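Local coordinates for putative branched chain amino acid ABC transporter, periplasmic amino acid-binding protein (Brucella ovis, PDB 4XFK) that serves as a component of an amino-acid transport system, probably as the periplasmic receptor that delivers branched-chain amino acids to an ABC transporter, at residues A[269-272]-A[277-280]; A[336-341]-A[353-358]. The protein carries 1 engineered substitution. All coordinates share one frame; numbering follows the deposited sequence. Where two conformers were deposited one is given.

Interaction 1 of 2, residues A[269-272]-A[277-280]; sequences NPEA and SMAF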
loop_
_atom_site.group_PDB
_atom_site.type_symbol
_atom_site.label_atom_id
_atom_site.label_comp_id
_atom_site.label_asym_id
_atom_site.label_seq_id
_atom_site.Cartn_x
_atom_site.Cartn_y
_atom_site.Cartn_z
ATOM N N ASN A 269 12.982 0.103 2.846
ATOM C CA ASN A 269 13.852 1.263 2.843
ATOM C C ASN A 269 15.135 0.820 2.149
ATOM O O ASN A 269 15.578 -0.304 2.355
ATOM C CB ASN A 269 14.111 1.749 4.278
ATOM C CG ASN A 269 15.050 2.931 4.335
ATOM O OD1 ASN A 269 16.255 2.778 4.162
ATOM N ND2 ASN A 269 14.507 4.118 4.587
ATOM N N PRO A 270 15.727 1.681 1.308
ATOM C CA PRO A 270 16.940 1.280 0.583
ATOM C C PRO A 270 18.072 0.743 1.468
ATOM O O PRO A 270 18.846 -0.086 0.992
ATOM C CB PRO A 270 17.392 2.578 -0.088
ATOM C CG PRO A 270 16.144 3.360 -0.266
ATOM C CD PRO A 270 15.252 3.015 0.896
ATOM N N GLU A 271 18.173 1.219 2.711
ATOM C CA GLU A 271 19.254 0.823 3.622
ATOM C C GLU A 271 18.830 -0.202 4.661
ATOM O O GLU A 271 19.589 -0.483 5.590
ATOM C CB GLU A 271 19.755 2.016 4.431
ATOM C CG GLU A 271 20.167 3.235 3.672
ATOM C CD GLU A 271 20.571 4.348 4.621
ATOM O OE1 GLU A 271 19.951 5.427 4.567
ATOM O OE2 GLU A 271 21.499 4.133 5.433
ATOM N N ALA A 272 17.619 -0.734 4.546
ATOM C CA ALA A 272 17.093 -1.590 5.604
ATOM C C ALA A 272 17.516 -3.047 5.493
ATOM O O ALA A 272 17.458 -3.777 6.476
ATOM C CB ALA A 272 15.578 -1.475 5.695
ATOM N N SER A 277 18.615 -4.541 -0.538
ATOM C CA SER A 277 17.654 -3.448 -0.632
ATOM C C SER A 277 18.222 -2.318 -1.482
ATOM O O SER A 277 17.504 -1.703 -2.270
ATOM C CB SER A 277 17.211 -2.959 0.752
ATOM O OG SER A 277 18.313 -2.691 1.592
ATOM N N MET A 278 19.515 -2.057 -1.335
ATOM C CA MET A 278 20.120 -0.977 -2.098
ATOM C C MET A 278 20.207 -1.305 -3.589
ATOM O O MET A 278 19.997 -0.428 -4.434
ATOM C CB MET A 278 21.489 -0.590 -1.538
ATOM C CG MET A 278 22.022 0.695 -2.147
ATOM S SD MET A 278 20.992 2.142 -1.821
ATOM C CE MET A 278 21.262 2.319 -0.053
ATOM N N ALA A 279 20.498 -2.562 -3.921
ATOM C CA ALA A 279 20.577 -2.951 -5.325
ATOM C C ALA A 279 19.219 -2.786 -6.009
ATOM O O ALA A 279 19.138 -2.362 -7.162
ATOM C CB ALA A 279 21.082 -4.386 -5.465
ATOM N N PHE A 280 18.154 -3.123 -5.295
ATOM C CA PHE A 280 16.814 -2.908 -5.818
ATOM C C PHE A 280 16.530 -1.426 -6.047
ATOM O O PHE A 280 16.002 -1.056 -7.083
ATOM C CB PHE A 280 15.761 -3.505 -4.893
ATOM C CG PHE A 280 14.368 -3.063 -5.221
ATOM C CD1 PHE A 280 13.807 -3.336 -6.464
ATOM C CD2 PHE A 280 13.627 -2.347 -4.305
ATOM C CE1 PHE A 280 12.527 -2.908 -6.773
ATOM C CE2 PHE A 280 12.351 -1.920 -4.602
ATOM C CZ PHE A 280 11.795 -2.199 -5.843
#
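The peptide group joining Pro270 to Glu271 is held between two side chains from the first turn of helix 274-288, Ser277 on one face and Met278 on the other. The hydroxyl of Ser277 stands above the carbonyl plane, 63° out of it, and donates from OG to Pro270 O over 2.7 Å. A chi1 of 50° sets that oxygen between the serine's own backbone N and carbonyl carbon; OG also accepts from Asn273 N, and its one proton, given to Pro270 O, can at most be shared with the nearby carbonyl of Gly274. Over the opposite face, the methyl CE of Met278 comes within 3.9 Å of Pro270 C. The methionine chain, bent at chi2 and chi3, brings CE back to 3.9 Å from Pro270 CB and 4.0 Å from Glu271 CG, the two long side chains lying alongside one another. A second flat group, the Asn269 amide, braces the loop from within: its OD1 accepts from Glu271 N at 2.9 Å as an Asx turn, while its ND2 is bonded to Gln357 and to the carbonyl of Phe374. The type I turn 269-272 closes with Ala272 N on Asn269 O, and the Glu271 carboxylate reaches the backbone N of Arg364. The chemistry is thus two-sided: one hydroxyl donates to the turn and accepts from Asn273 N, while methionine supplies an apolar lid over the same peptide.

Interaction 2 of 2, residues A[336-341]-A[353-358]; sequences TPMGDY and PMVVQE
Met338 reaches across to strand 350-360 with its last carbon. Its CB points at that strand but stops 5.0 Å from Pro353 CG; CG makes no close approach to the strand, and SD is still 4.3 Å from Val355 CG2. Bends at chi2 (-61°) and chi3 (-49°) then fold the chain so that CE closes on Val355 CG2 at 3.4 Å, tighter than ordinary van der Waals contact. The receiving branch is the valine methyl that lies beside its own backbone N. Phe268 and Ala272 also touch the Met338 side chain, so that it is buried between the loop and the strand.

The second meeting point is the ring of Pro353, which offers its carbons to two backbone oxygens: CD lies 3.4 Å from Asp340 O, and CG faces Met338 O. Between these carbonyls Gly339 takes a positive phi of 123°, a shape to which a residue without a CB is well suited.

The turn that presents Met338 is firmly fixed. Thr336 OG1 accepts from Met338 N as an ST turn and donates to Gly339 O at 2.9 Å; the same oxygen receives Thr336 N from the opposite face of its plane. On the facing strand, Gln357 NE2 bonds in its amide plane to Val355 O. The type I beta turn 336-339 links strand 333-336 to 339-343, which in turn pairs antiparallel with 350-360: a beta meander at the margin of the mixed sheet in a periplasmic binding protein fold.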
loop_
_atom_site.group_PDB
_atom_site.type_symbol
_atom_site.label_atom_id
_atom_site.label_comp_id
_atom_site.label_asym_id
_atom_site.label_seq_id
_atom_site.Cartn_x
_atom_site.Cartn_y
_atom_site.Cartn_z
ATOM N N THR A 336 12.373 -11.285 -1.522
ATOM C CA THR A 336 12.382 -9.971 -2.144
ATOM C C THR A 336 13.611 -9.207 -1.666
ATOM O O THR A 336 14.350 -9.693 -0.816
ATOM C CB THR A 336 11.133 -9.174 -1.746
ATOM O OG1 THR A 336 11.258 -8.733 -0.383
ATOM C CG2 THR A 336 9.879 -10.006 -1.953
ATOM N N PRO A 337 13.825 -7.991 -2.186
ATOM C CA PRO A 337 14.952 -7.196 -1.685
ATOM C C PRO A 337 14.858 -6.847 -0.203
ATOM O O PRO A 337 15.855 -6.389 0.359
ATOM C CB PRO A 337 14.881 -5.933 -2.540
ATOM C CG PRO A 337 14.289 -6.410 -3.835
ATOM C CD PRO A 337 13.284 -7.443 -3.446
ATOM N N MET A 338 13.699 -7.079 0.414
ATOM C CA MET A 338 13.510 -6.805 1.838
ATOM C C MET A 338 13.430 -8.058 2.687
ATOM O O MET A 338 13.326 -7.972 3.910
ATOM C CB MET A 338 12.232 -6.000 2.065
ATOM C CG MET A 338 12.424 -4.513 1.951
ATOM S SD MET A 338 13.605 -3.858 3.155
ATOM C CE MET A 338 13.038 -4.578 4.679
ATOM N N GLY A 339 13.437 -9.219 2.050
ATOM C CA GLY A 339 13.333 -10.472 2.772
ATOM C C GLY A 339 12.152 -11.296 2.311
ATOM O O GLY A 339 11.648 -11.128 1.196
ATOM N N ASP A 340 11.686 -12.172 3.187
ATOM C CA ASP A 340 10.662 -13.127 2.804
ATOM C C ASP A 340 9.292 -12.506 2.632
ATOM O O ASP A 340 8.870 -11.649 3.407
ATOM C CB ASP A 340 10.595 -14.277 3.806
ATOM C CG ASP A 340 11.804 -15.184 3.721
ATOM O OD1 ASP A 340 12.349 -15.348 2.605
ATOM O OD2 ASP A 340 12.207 -15.726 4.769
ATOM N N TYR A 341 8.617 -12.957 1.585
ATOM C CA TYR A 341 7.282 -12.536 1.298
ATOM C C TYR A 341 6.440 -13.793 1.022
ATOM O O TYR A 341 6.858 -14.663 0.248
ATOM C CB TYR A 341 7.394 -11.643 0.083
ATOM C CG TYR A 341 6.201 -10.823 -0.201
ATOM C CD1 TYR A 341 5.109 -11.390 -0.818
ATOM C CD2 TYR A 341 6.166 -9.474 0.108
ATOM C CE1 TYR A 341 4.009 -10.661 -1.105
ATOM C CE2 TYR A 341 5.053 -8.724 -0.168
ATOM C CZ TYR A 341 3.980 -9.333 -0.783
ATOM O OH TYR A 341 2.852 -8.643 -1.089
ATOM N N PRO A 353 8.014 -8.203 6.031
ATOM C CA PRO A 353 8.547 -7.299 7.055
ATOM C C PRO A 353 8.104 -5.847 6.877
ATOM O O PRO A 353 7.734 -5.421 5.778
ATOM C CB PRO A 353 10.075 -7.399 6.873
ATOM C CG PRO A 353 10.311 -8.492 5.911
ATOM C CD PRO A 353 9.059 -8.708 5.128
ATOM N N MET A 354 8.150 -5.095 7.976
ATOM C CA MET A 354 7.876 -3.664 7.980
ATOM C C MET A 354 9.054 -2.913 8.581
ATOM O O MET A 354 9.664 -3.361 9.547
ATOM C CB MET A 354 6.601 -3.366 8.770
ATOM C CG MET A 354 5.325 -3.834 8.076
ATOM S SD MET A 354 4.957 -2.920 6.549
ATOM C CE MET A 354 4.375 -1.371 7.236
ATOM N N VAL A 355 9.365 -1.764 8.003
ATOM C CA VAL A 355 10.498 -0.965 8.430
ATOM C C VAL A 355 10.011 0.391 8.887
ATOM O O VAL A 355 9.379 1.125 8.122
ATOM C CB VAL A 355 11.473 -0.752 7.261
ATOM C CG1 VAL A 355 12.757 -0.099 7.750
ATOM C CG2 VAL A 355 11.762 -2.064 6.603
ATOM N N VAL A 356 10.312 0.728 10.135
ATOM C CA VAL A 356 9.954 2.030 10.674
ATOM C C VAL A 356 11.141 2.973 10.495
ATOM O O VAL A 356 12.286 2.605 10.771
ATOM C CB VAL A 356 9.508 1.944 12.143
ATOM C CG1 VAL A 356 8.809 3.228 12.536
ATOM C CG2 VAL A 356 8.563 0.756 12.324
ATOM N N GLN A 357 10.847 4.178 10.009
ATOM C CA GLN A 357 11.855 5.091 9.479
ATOM C C GLN A 357 11.636 6.510 9.986
ATOM O O GLN A 357 10.487 6.941 10.168
ATOM C CB GLN A 357 11.780 5.107 7.952
ATOM C CG GLN A 357 12.007 3.749 7.296
ATOM C CD GLN A 357 11.331 3.633 5.948
ATOM O OE1 GLN A 357 11.703 4.319 4.997
ATOM N NE2 GLN A 357 10.333 2.755 5.854
ATOM N N GLU A 358 12.733 7.240 10.188
ATOM C CA GLU A 358 12.669 8.630 10.635
ATOM C C GLU A 358 13.265 9.555 9.582
ATOM O O GLU A 358 14.195 9.174 8.876
ATOM C CB GLU A 358 13.423 8.795 11.954
ATOM C CG GLU A 358 14.913 8.478 11.861
ATOM C CD GLU A 358 15.630 8.633 13.180
ATOM O OE1 GLU A 358 15.750 9.779 13.655
ATOM O OE2 GLU A 358 16.072 7.609 13.735
#

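Interaction 1 comes first along the chain and is complete before interaction 2 begins, yet their centres lie only 9 Å apart, on the same side of the molecule's centre. Interaction 1 anchors the loop between strand 263-266 and helix 274-288; interaction 2 joins the hairpin strands 339-343 and 350-360. The common element is the mixed sheet, where 350-360 runs antiparallel to 263-266. The two contacts meet directly: Phe280 CB packs 3.4 Å from Pro337 CG, and Ala272 CB lies 3.8 Å from Val355 CG1. Together they form one continuous patch, in which the loop leaving the sheet, the helix start and the turn 336-339 that precedes strand 339-343 settle against each other.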